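Local coordinates for formyltransferase (Francisella tularensis subsp. tularensis, PDB 4NV1), which is a formyltransferase-family protein that joins an N-terminal alpha/beta domain to a C-terminal dimerization region and holds dTDP-4-amino-4,6-dideoxyglucose, at residues Asn92-Leu97 and Glu127-Asp132; Asn222-Phe225 and Asn231-Phe234; Asp18-Ile23 and Asn49-Pro54; Lys5-Thr10 and Gln78-Lys83. All blocks are in the same frame, centred on the assembly; numbering follows the deposited sequence.

How the contacts relate
Contacts 1, 3 and 4 reach the same mixed sheet and adjoin one another: Phe19 of contact 3 packs on Val8 of contact 4 and on Ile93 of contact 1. Contact 4 is buried and wholly apolar. Contact 1, partly buried, brings polar side chains together at a strand end, whereas contact 3 is a surface salt bridge enclosed within the chain loop that contact 4 closes. Contact 2 stands apart, its centre about 32 Å from that of contact 1, in a hairpin that mixes backbone bonds, aromatic packing and ligand binding.

Contact 1 of 4, residues Asn92-Leu97 and Glu127-Asp132; sequences NIHPGL and EIDHGD
The carboxylate of Asp129 lies against one face of the His94 imidazole, where it makes close contact without a hydrogen bond. Its OD1 stands 3.2 Å above the ring plane, displaced toward the rim, while OD2 comes within 3.1 Å of His94 CE1. Ring and carboxylate planes differ by 34°, so the acid leans over the ring instead of meeting an N-H in its plane; the short approach of His94 ND1 to Asp129 OD1, 3.3 Å, has a poor angle for bonding. On the opposite face sits the backbone N of Gly96, 3.5 Å from the ring plane. With CG anti to the backbone N (chi1 173°), the His94 ring is carried between these two neighbours.

Asn92, two residues earlier on the same strand, adds a looser contact. Its amide is almost coplanar with the carboxylate, and Asn92 OD1 lies 3.7 Å from Asp129 OD1, two acceptors with no bond between them.

Farther out, a second shell of bonds positions these groups. Asp129 OD2 accepts a hydrogen bond from Gly103 N, and Arg102 reaches the backbone oxygens of Ile128 and Asp129, tying down a loop that is left-handed at Asp129. Asn92 ND2 is bound to Ser73 O. The grouping is consistent with the Asn-His-Asp set of formyltransferases; the His94 side chain is about 6 Å from the bound dTDP-4-amino-4,6-dideoxyglucose.

Strand 89-94 runs between strands 70-74 and 117-123, Ile93 and Pro95 pack on helix 147-170, and Asp129 belongs to the loop joining strands 117-123 and 133-139.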
# COMPACT_ATOMS: atom_id res chain seq x y z
N ASN A 92 -1.15 -15.38 -31.89
CA ASN A 92 -1.12 -15.06 -30.48
C ASN A 92 -1.39 -13.59 -30.23
O ASN A 92 -0.85 -12.72 -30.91
CB ASN A 92 0.26 -15.40 -29.96
CG ASN A 92 0.37 -15.38 -28.44
OD1 ASN A 92 1.45 -15.34 -27.95
ND2 ASN A 92 -0.73 -15.50 -27.71
N ILE A 93 -2.19 -13.31 -29.22
CA ILE A 93 -2.53 -11.97 -28.85
C ILE A 93 -1.92 -11.89 -27.47
O ILE A 93 -2.36 -12.59 -26.54
CB ILE A 93 -4.05 -11.78 -28.88
CG1 ILE A 93 -4.56 -11.87 -30.34
CG2 ILE A 93 -4.49 -10.43 -28.32
CD1 ILE A 93 -5.19 -13.16 -30.75
N HIS A 94 -0.90 -11.04 -27.36
CA HIS A 94 0.10 -11.13 -26.29
C HIS A 94 0.24 -9.83 -25.48
O HIS A 94 0.52 -8.78 -26.07
CB HIS A 94 1.43 -11.51 -26.96
CG HIS A 94 2.62 -11.50 -26.06
ND1 HIS A 94 2.74 -12.30 -24.94
CD2 HIS A 94 3.79 -10.82 -26.15
CE1 HIS A 94 3.90 -12.07 -24.35
NE2 HIS A 94 4.56 -11.18 -25.07
N PRO A 95 0.15 -9.90 -24.14
CA PRO A 95 0.37 -8.78 -23.24
C PRO A 95 1.80 -8.35 -23.05
O PRO A 95 2.15 -7.91 -21.96
CB PRO A 95 -0.23 -9.24 -21.89
CG PRO A 95 0.06 -10.69 -21.90
CD PRO A 95 0.08 -11.15 -23.36
N GLY A 96 2.59 -8.28 -24.11
CA GLY A 96 3.83 -7.48 -24.10
C GLY A 96 4.26 -7.00 -25.49
O GLY A 96 3.59 -7.32 -26.47
N LEU A 97 5.28 -6.16 -25.57
CA LEU A 97 5.71 -5.59 -26.86
C LEU A 97 6.92 -6.38 -27.32
O LEU A 97 8.04 -6.04 -27.00
CB LEU A 97 6.10 -4.12 -26.72
CG LEU A 97 6.12 -3.25 -27.98
CD1 LEU A 97 4.78 -2.78 -28.47
CD2 LEU A 97 6.90 -1.98 -27.73
N GLU A 127 9.07 -20.98 -31.43
CA GLU A 127 9.54 -20.29 -30.23
C GLU A 127 8.51 -19.36 -29.60
O GLU A 127 7.65 -18.82 -30.29
CB GLU A 127 10.83 -19.53 -30.54
CG GLU A 127 12.04 -20.39 -30.90
CD GLU A 127 13.35 -19.84 -30.35
OE1 GLU A 127 13.30 -18.96 -29.46
OE2 GLU A 127 14.44 -20.27 -30.80
N ILE A 128 8.65 -19.17 -28.29
CA ILE A 128 7.80 -18.31 -27.46
C ILE A 128 7.84 -16.80 -27.78
O ILE A 128 8.88 -16.13 -27.72
CB ILE A 128 8.10 -18.50 -25.92
CG1 ILE A 128 7.74 -19.92 -25.42
CG2 ILE A 128 7.42 -17.44 -25.04
CD1 ILE A 128 7.38 -20.02 -23.94
N ASP A 129 6.66 -16.22 -28.01
CA ASP A 129 6.59 -14.79 -28.32
C ASP A 129 7.67 -14.47 -29.38
O ASP A 129 8.52 -13.64 -29.11
CB ASP A 129 6.79 -13.94 -27.01
CG ASP A 129 5.81 -14.31 -25.86
OD1 ASP A 129 4.65 -14.71 -26.17
OD2 ASP A 129 6.18 -14.18 -24.65
N HIS A 130 7.64 -15.11 -30.56
CA HIS A 130 8.74 -15.05 -31.53
C HIS A 130 8.51 -14.77 -33.04
O HIS A 130 9.45 -14.33 -33.72
CB HIS A 130 9.52 -16.37 -31.42
CG HIS A 130 10.83 -16.36 -32.14
ND1 HIS A 130 10.94 -16.61 -33.50
CD2 HIS A 130 12.09 -16.13 -31.70
CE1 HIS A 130 12.22 -16.55 -33.85
NE2 HIS A 130 12.93 -16.27 -32.78
N GLY A 131 7.35 -15.10 -33.62
CA GLY A 131 7.19 -15.04 -35.11
C GLY A 131 6.71 -13.70 -35.66
O GLY A 131 6.52 -12.75 -34.87
N ASP A 132 6.45 -13.63 -36.97
CA ASP A 132 5.89 -12.41 -37.59
C ASP A 132 4.88 -11.59 -36.85
O ASP A 132 3.77 -12.04 -36.52
CB ASP A 132 5.25 -12.73 -38.95
CG ASP A 132 6.28 -13.01 -40.05
OD1 ASP A 132 7.51 -12.84 -39.82
OD2 ASP A 132 5.84 -13.45 -41.13

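Contact 2 of 4, residues Asn222-Phe225 and Asn231-Phe234. With 0FX (dTDP-4-amino-4,6-dideoxyglucose), chain I.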
# COMPACT_ATOMS: atom_id res chain seq x y z
N ASN A 222 3.16 -11.18 -3.69
CA ASN A 222 4.38 -11.37 -4.46
C ASN A 222 5.69 -11.15 -3.74
O ASN A 222 6.42 -12.11 -3.48
CB ASN A 222 4.34 -10.53 -5.77
CG ASN A 222 3.18 -10.90 -6.66
OD1 ASN A 222 2.78 -12.09 -6.71
ND2 ASN A 222 2.57 -9.92 -7.30
N SER A 223 6.08 -9.89 -3.52
CA SER A 223 7.35 -9.63 -2.88
C SER A 223 7.28 -9.88 -1.38
O SER A 223 6.26 -9.63 -0.77
CB SER A 223 7.88 -8.23 -3.16
OG SER A 223 6.81 -7.36 -2.90
N TYR A 224 8.41 -10.30 -0.81
CA TYR A 224 8.42 -10.57 0.62
C TYR A 224 9.80 -10.39 1.20
O TYR A 224 10.78 -10.28 0.47
CB TYR A 224 7.83 -11.96 0.93
CG TYR A 224 8.68 -13.10 0.46
CD1 TYR A 224 8.50 -13.65 -0.80
CD2 TYR A 224 9.73 -13.57 1.23
CE1 TYR A 224 9.32 -14.66 -1.27
CE2 TYR A 224 10.55 -14.58 0.77
CZ TYR A 224 10.33 -15.13 -0.48
OH TYR A 224 11.11 -16.15 -0.91
N PHE A 225 9.83 -10.18 2.53
CA PHE A 225 11.09 -10.36 3.25
C PHE A 225 10.94 -11.37 4.39
O PHE A 225 9.84 -11.64 4.89
CB PHE A 225 11.72 -9.05 3.77
CG PHE A 225 10.87 -8.26 4.74
CD1 PHE A 225 10.14 -7.16 4.30
CD2 PHE A 225 10.85 -8.57 6.07
CE1 PHE A 225 9.34 -6.43 5.14
CE2 PHE A 225 10.11 -7.81 6.95
CZ PHE A 225 9.33 -6.75 6.49
N ASN A 231 10.04 -14.18 10.52
CA ASN A 231 8.74 -13.87 9.94
C ASN A 231 8.87 -13.60 8.44
O ASN A 231 9.89 -13.09 8.00
CB ASN A 231 8.11 -12.66 10.62
CG ASN A 231 7.91 -12.90 12.08
OD1 ASN A 231 7.26 -13.89 12.43
ND2 ASN A 231 8.48 -12.06 12.92
N LYS A 232 7.87 -14.09 7.70
CA LYS A 232 7.72 -13.88 6.26
C LYS A 232 6.68 -12.79 6.11
O LYS A 232 5.49 -13.00 6.41
CB LYS A 232 7.28 -15.16 5.53
CG LYS A 232 7.12 -15.06 4.01
CD LYS A 232 7.45 -16.35 3.24
CE LYS A 232 6.38 -16.71 2.22
NZ LYS A 232 6.83 -17.32 0.95
N VAL A 233 7.13 -11.64 5.64
CA VAL A 233 6.23 -10.48 5.47
C VAL A 233 6.08 -10.11 3.99
O VAL A 233 7.08 -9.78 3.36
CB VAL A 233 6.83 -9.25 6.20
CG1 VAL A 233 5.79 -8.15 6.30
CG2 VAL A 233 7.32 -9.65 7.58
N PHE A 234 4.86 -10.17 3.45
CA PHE A 234 4.65 -9.70 2.08
C PHE A 234 4.43 -8.19 2.06
O PHE A 234 3.87 -7.60 2.99
CB PHE A 234 3.46 -10.35 1.39
CG PHE A 234 3.66 -11.79 1.07
CD1 PHE A 234 4.36 -12.17 -0.07
CD2 PHE A 234 3.10 -12.78 1.87
CE1 PHE A 234 4.53 -13.51 -0.39
CE2 PHE A 234 3.26 -14.12 1.56
CZ PHE A 234 3.97 -14.49 0.42
O4P 0FX I . -2.30 -13.45 -18.05
P2 0FX I . -3.38 -14.39 -17.46
O3P 0FX I . -4.87 -14.13 -17.37
O1G 0FX I . -2.90 -15.91 -17.43
C1G 0FX I . -2.72 -16.65 -18.62
C2G 0FX I . -2.16 -17.94 -18.04
O2G 0FX I . -2.85 -18.33 -16.85
C3G 0FX I . -0.69 -17.80 -17.71
O3G 0FX I . -0.31 -19.16 -17.38
C4G 0FX I . 0.03 -17.20 -18.93
N4A 0FX I . 1.48 -17.13 -18.76
C5G 0FX I . -0.51 -15.82 -19.33
C6G 0FX I . 0.18 -15.28 -20.57
O5G 0FX I . -1.90 -15.98 -19.58
OPP 0FX I . -3.55 -14.47 -15.88
P 0FX I . -2.56 -14.56 -14.65
O1P 0FX I . -1.90 -15.91 -14.41
O2P 0FX I . -3.57 -13.84 -13.76
O5 0FX I . -1.44 -13.41 -14.75
C5 0FX I . -1.90 -12.06 -14.91
C4 0FX I . -1.02 -11.07 -14.15
O4 0FX I . -1.29 -11.18 -12.76
C3 0FX I . 0.46 -11.26 -14.28
O3 0FX I . 1.03 -10.47 -15.33
C2 0FX I . 1.00 -10.66 -12.98
C1 0FX I . -0.13 -10.94 -11.99
N11 0FX I . 0.26 -12.04 -11.10
C61 0FX I . -0.06 -13.31 -11.43
C51 0FX I . 0.33 -14.34 -10.60
C5A 0FX I . 0.08 -15.81 -10.87
C21 0FX I . 0.92 -11.75 -9.96
O21 0FX I . 1.21 -10.49 -9.58
N31 0FX I . 1.27 -12.71 -9.09
C41 0FX I . 0.96 -13.98 -9.44
O41 0FX I . 1.31 -15.00 -8.67
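This is a beta hairpin contact in the C-terminal dimerization region, linking strand 223-226 to the start of strand 232-242. Val233 and Phe234 also pair with an antiparallel strand of the second subunit, so the sheet continues across the dimer interface. Within the hairpin, Phe225 and Val233 form a hydrogen-bonded antiparallel pair: Phe225 N to Val233 O is 2.9 Å, and Val233 N to Phe225 O is 2.8 Å. Their side chains share one face of the sheet, where Val233 CB makes a CH-pi contact over the Phe225 ring and Val233 CG2 reaches Phe225 CE2 at 3.4 Å.

Tyr224 and Phe234, a non-hydrogen-bonded pair, project to the other face. Tyr224 turns an edge toward the face of Phe234 in an offset edge-to-face pair, with planes at 74°. The Lys232 chain, bent at several torsions, carries NZ over the centre of the Tyr224 ring, 4.3 Å from its centroid, in a cation-pi contact.

Next to these strand residues, the Asn222 amide pairs with the thymine of dTDP-4-amino-4,6-dideoxyglucose through two bonds: Asn222 ND2, also held by Met215 O, donates to O21 at 2.7 Å, while the ligand's N31 donates almost straight to Asn222 OD1 at 2.9 Å.

Contact 3 of 4, residues Asp18-Ile23 and Asn49-Pro54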
# COMPACT_ATOMS: atom_id res chain seq x y z
N ASP A 18 -14.56 -10.59 -24.47
CA ASP A 18 -14.33 -9.63 -25.57
C ASP A 18 -14.33 -10.24 -26.98
O ASP A 18 -15.04 -9.79 -27.90
CB ASP A 18 -13.08 -8.81 -25.31
CG ASP A 18 -13.31 -7.76 -24.20
OD1 ASP A 18 -14.48 -7.43 -23.92
OD2 ASP A 18 -12.33 -7.24 -23.61
N PHE A 19 -13.58 -11.33 -27.09
CA PHE A 19 -13.55 -12.10 -28.30
C PHE A 19 -14.91 -12.53 -28.80
O PHE A 19 -15.26 -12.30 -29.98
CB PHE A 19 -12.62 -13.30 -28.12
CG PHE A 19 -11.19 -12.95 -28.32
CD1 PHE A 19 -10.66 -11.75 -27.80
CD2 PHE A 19 -10.39 -13.76 -29.11
CE1 PHE A 19 -9.33 -11.41 -27.97
CE2 PHE A 19 -9.05 -13.44 -29.26
CZ PHE A 19 -8.52 -12.26 -28.71
N LYS A 20 -15.70 -13.12 -27.90
CA LYS A 20 -17.05 -13.59 -28.25
C LYS A 20 -17.80 -12.47 -28.94
O LYS A 20 -18.51 -12.62 -29.93
CB LYS A 20 -17.85 -13.94 -26.99
CG LYS A 20 -17.63 -15.32 -26.42
CD LYS A 20 -18.58 -16.36 -27.00
CE LYS A 20 -18.63 -17.51 -26.01
NZ LYS A 20 -18.84 -18.87 -26.55
N ASN A 21 -17.65 -11.33 -28.28
CA ASN A 21 -18.21 -10.09 -28.74
C ASN A 21 -17.77 -9.65 -30.13
O ASN A 21 -18.57 -9.42 -31.04
CB ASN A 21 -17.76 -9.02 -27.77
CG ASN A 21 -18.90 -8.15 -27.41
OD1 ASN A 21 -19.31 -7.31 -28.20
ND2 ASN A 21 -19.50 -8.44 -26.26
N ILE A 22 -16.46 -9.48 -30.26
CA ILE A 22 -15.90 -9.14 -31.57
C ILE A 22 -16.18 -10.23 -32.61
O ILE A 22 -16.69 -9.92 -33.67
CB ILE A 22 -14.39 -8.90 -31.42
CG1 ILE A 22 -14.20 -7.64 -30.59
CG2 ILE A 22 -13.70 -8.85 -32.79
CD1 ILE A 22 -12.96 -7.75 -29.76
N ILE A 23 -15.83 -11.48 -32.32
CA ILE A 23 -15.95 -12.54 -33.31
C ILE A 23 -17.39 -12.91 -33.66
O ILE A 23 -17.71 -13.01 -34.84
CB ILE A 23 -15.19 -13.80 -32.93
CG1 ILE A 23 -13.71 -13.50 -32.80
CG2 ILE A 23 -15.27 -14.86 -34.02
CD1 ILE A 23 -13.01 -14.56 -31.97
N ASN A 49 -22.42 -24.39 -19.60
CA ASN A 49 -23.17 -23.93 -20.74
C ASN A 49 -22.45 -24.31 -22.03
O ASN A 49 -22.96 -24.06 -23.12
CB ASN A 49 -23.42 -22.42 -20.67
CG ASN A 49 -24.61 -22.08 -19.81
OD1 ASN A 49 -25.51 -22.89 -19.65
ND2 ASN A 49 -24.63 -20.88 -19.25
N SER A 50 -21.29 -24.94 -21.93
CA SER A 50 -20.43 -25.11 -23.11
C SER A 50 -20.33 -23.83 -24.00
O SER A 50 -20.67 -23.82 -25.17
CB SER A 50 -20.82 -26.40 -23.87
OG SER A 50 -22.22 -26.64 -23.88
N GLU A 51 -19.94 -22.71 -23.42
CA GLU A 51 -19.43 -21.58 -24.18
C GLU A 51 -17.95 -21.83 -24.36
O GLU A 51 -17.31 -21.10 -25.10
CB GLU A 51 -19.61 -20.26 -23.42
CG GLU A 51 -21.03 -19.90 -22.99
CD GLU A 51 -21.92 -19.31 -24.08
OE1 GLU A 51 -23.13 -19.28 -23.81
OE2 GLU A 51 -21.46 -18.90 -25.18
N ILE A 52 -17.40 -22.79 -23.60
CA ILE A 52 -16.00 -23.18 -23.69
C ILE A 52 -15.74 -24.63 -23.25
O ILE A 52 -16.59 -25.27 -22.64
CB ILE A 52 -15.13 -22.18 -22.91
CG1 ILE A 52 -13.70 -22.12 -23.47
CG2 ILE A 52 -15.07 -22.53 -21.43
CD1 ILE A 52 -12.90 -20.93 -22.95
N LYS A 53 -14.58 -25.19 -23.59
CA LYS A 53 -14.29 -26.57 -23.30
C LYS A 53 -12.82 -26.77 -23.02
O LYS A 53 -12.01 -26.42 -23.87
CB LYS A 53 -14.67 -27.39 -24.55
CG LYS A 53 -15.60 -28.55 -24.26
CD LYS A 53 -16.46 -28.95 -25.45
CE LYS A 53 -15.65 -29.66 -26.52
NZ LYS A 53 -16.53 -30.55 -27.32
N PRO A 54 -12.45 -27.37 -21.87
CA PRO A 54 -11.08 -27.76 -21.56
C PRO A 54 -10.41 -28.56 -22.64
O PRO A 54 -11.11 -29.20 -23.41
CB PRO A 54 -11.23 -28.69 -20.35
CG PRO A 54 -12.65 -28.60 -19.93
CD PRO A 54 -13.33 -27.52 -20.70
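Lys20 and Glu51 each send CG off beside the backbone N and then bend at the second torsion, chi2 -90° in Lys20 and -79° in Glu51. The Lys20 chain thereafter runs out from its helix toward the other segment, while the Glu51 chain curls so that OE2 and its own carbonyl oxygen can both face the ammonium group. Crossing at about a right angle, the two side chains put that group where one residue can grip it twice. Lys20 NZ makes a salt bridge with Glu51 OE2 at 3.0 Å; the oxygen receives it on its anti lone pair, the one away from the other carboxylate oxygen. Lys20 NZ also donates to the backbone Glu51 O at 3.1 Å, approaching in the carbonyl plane on a lone pair. The methylene next to the charge follows closely, with Lys20 CE 3.3 Å from Glu51 OE2.

Glu51 comes directly after a helix end closed by a Schellman motif: at Ser50 the chain takes a positive phi (42°), and two bonds return to the last turn of helix 44-48. The bridge thus ties the exit of that helix to helix 13-24, which packs on the large mixed sheet of the Rossmann-like N-terminal domain. The Lys20 side chain also touches Tyr33 of strand 29-35, a residue against which Ile52 packs as well.

Just past Ile52 the chain becomes the short edge strand 53-54, and Lys53 bonds through its backbone to Cys35. One residue before Glu51, Ser50 OG donates to Asn49 O at 2.8 Å, from above the carbonyl plane.

Contact 4 of 4, residues Lys5-Thr10 and Gln78-Lys83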
# COMPACT_ATOMS: atom_id res chain seq x y z
N LYS A 5 -13.47 -21.41 -40.14
CA LYS A 5 -13.68 -22.19 -38.94
C LYS A 5 -12.50 -21.88 -38.05
O LYS A 5 -11.36 -22.06 -38.47
CB LYS A 5 -13.70 -23.70 -39.22
CG LYS A 5 -15.09 -24.27 -39.55
CD LYS A 5 -15.46 -25.53 -38.75
CE LYS A 5 -15.81 -25.27 -37.28
NZ LYS A 5 -15.93 -26.55 -36.52
N ILE A 6 -12.78 -21.51 -36.82
CA ILE A 6 -11.80 -20.90 -35.92
C ILE A 6 -11.81 -21.55 -34.55
O ILE A 6 -12.89 -21.82 -33.97
CB ILE A 6 -12.15 -19.41 -35.77
CG1 ILE A 6 -12.11 -18.76 -37.16
CG2 ILE A 6 -11.15 -18.71 -34.85
CD1 ILE A 6 -12.72 -17.38 -37.19
N PHE A 7 -10.61 -21.74 -34.00
CA PHE A 7 -10.51 -22.02 -32.57
C PHE A 7 -9.75 -20.91 -31.83
O PHE A 7 -8.78 -20.31 -32.32
CB PHE A 7 -9.94 -23.41 -32.29
CG PHE A 7 -8.47 -23.56 -32.54
CD1 PHE A 7 -7.98 -23.85 -33.80
CD2 PHE A 7 -7.57 -23.45 -31.50
CE1 PHE A 7 -6.63 -24.01 -34.05
CE2 PHE A 7 -6.22 -23.59 -31.74
CZ PHE A 7 -5.74 -23.87 -33.01
N VAL A 8 -10.19 -20.70 -30.59
CA VAL A 8 -9.68 -19.68 -29.70
C VAL A 8 -9.44 -20.35 -28.39
O VAL A 8 -10.37 -20.84 -27.78
CB VAL A 8 -10.74 -18.61 -29.54
CG1 VAL A 8 -10.43 -17.63 -28.40
CG2 VAL A 8 -10.93 -17.92 -30.87
N VAL A 9 -8.18 -20.38 -27.99
CA VAL A 9 -7.74 -20.80 -26.69
C VAL A 9 -7.42 -19.65 -25.72
O VAL A 9 -6.58 -18.77 -26.02
CB VAL A 9 -6.50 -21.60 -26.87
CG1 VAL A 9 -6.22 -22.35 -25.59
CG2 VAL A 9 -6.65 -22.52 -28.07
N THR A 10 -8.13 -19.62 -24.59
CA THR A 10 -7.87 -18.66 -23.52
C THR A 10 -8.24 -19.19 -22.14
O THR A 10 -9.21 -19.97 -22.00
CB THR A 10 -8.72 -17.40 -23.68
OG1 THR A 10 -8.32 -16.44 -22.70
CG2 THR A 10 -10.19 -17.70 -23.54
N GLN A 78 -1.56 -22.51 -21.85
CA GLN A 78 -0.78 -23.57 -22.53
C GLN A 78 -0.16 -23.18 -23.86
O GLN A 78 -0.73 -22.35 -24.58
CB GLN A 78 -1.66 -24.79 -22.85
CG GLN A 78 -2.84 -25.03 -21.92
CD GLN A 78 -3.69 -26.24 -22.25
OE1 GLN A 78 -3.20 -27.33 -22.58
NE2 GLN A 78 -5.00 -26.06 -22.17
N LEU A 79 0.94 -23.84 -24.20
CA LEU A 79 1.62 -23.67 -25.49
C LEU A 79 1.21 -24.71 -26.52
O LEU A 79 1.04 -25.91 -26.22
CB LEU A 79 3.11 -23.81 -25.29
CG LEU A 79 3.63 -22.92 -24.15
CD1 LEU A 79 4.95 -23.46 -23.63
CD2 LEU A 79 3.69 -21.46 -24.60
N PHE A 80 1.12 -24.22 -27.76
CA PHE A 80 0.55 -24.95 -28.87
C PHE A 80 1.68 -25.83 -29.38
O PHE A 80 2.82 -25.39 -29.45
CB PHE A 80 0.11 -24.00 -30.01
CG PHE A 80 -1.18 -23.24 -29.81
CD1 PHE A 80 -1.74 -22.97 -28.58
CD2 PHE A 80 -1.80 -22.72 -30.92
CE1 PHE A 80 -2.93 -22.24 -28.47
CE2 PHE A 80 -2.95 -21.98 -30.83
CZ PHE A 80 -3.53 -21.75 -29.59
N PRO A 81 1.38 -27.09 -29.73
CA PRO A 81 2.36 -27.99 -30.33
C PRO A 81 2.95 -27.50 -31.64
O PRO A 81 2.33 -26.73 -32.34
CB PRO A 81 1.56 -29.26 -30.59
CG PRO A 81 0.54 -29.25 -29.51
CD PRO A 81 0.25 -27.82 -29.12
N ALA A 82 4.14 -27.96 -31.99
CA ALA A 82 4.83 -27.41 -33.15
C ALA A 82 4.06 -27.66 -34.43
O ALA A 82 3.95 -26.78 -35.25
CB ALA A 82 6.24 -27.95 -33.27
N LYS A 83 3.49 -28.84 -34.59
CA LYS A 83 2.97 -29.24 -35.88
C LYS A 83 1.59 -28.62 -36.04
O LYS A 83 1.13 -28.36 -37.17
CB LYS A 83 2.86 -30.77 -35.94
CG LYS A 83 3.89 -31.46 -35.06
CD LYS A 83 4.33 -32.80 -35.63
CE LYS A 83 5.78 -33.09 -35.30
NZ LYS A 83 6.22 -34.36 -35.95
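Phe80 pushes the far end of its ring against two side chains of one strand, Phe7 and Val9. Its CE2 lies 3.8 Å from Phe7 CE2, while Phe80 CZ is 3.6 Å from Val9 CG2, so neighbouring ring atoms are shared between an aromatic and a branched aliphatic partner. Phe7 and Phe80 run alongside in opposing senses, their ring centroids 5.8 Å apart and their planes inclined at 32°. Val9 approaches Phe80 from the strand side; its CG2, anti to the carbonyl carbon, also lies at the edge of the Phe7 ring, in its plane. The three side chains therefore touch in every combination, with no polar bond across the contact.

Phe7 has its CG between the backbone N and the carbonyl carbon (chi1 74°), which directs the ring across to Phe80; Tyr68 meets it edge-to-face. Phe80 also touches Ser73 and Met124. The loop that delivers Phe80 is tied down nearby: the Gln78 side chain bonds Met57 N and Ile55 O, and Gln78 O accepts from Ser76 OG. Directly after Phe80, Pro81 takes the N-cap position of helix 82-87.

Between Phe7 and Val9, Val8 points away to Phe19 and Ile23 of helix 13-24, so alternate residues of one inner strand serve two sides of the sheet. Such apolar layering of a central parallel strand is characteristic of the Rossmann-like alpha/beta fold, in which strand 70-74, helix 82-87 and strand 89-94 form a beta-alpha-beta crossover.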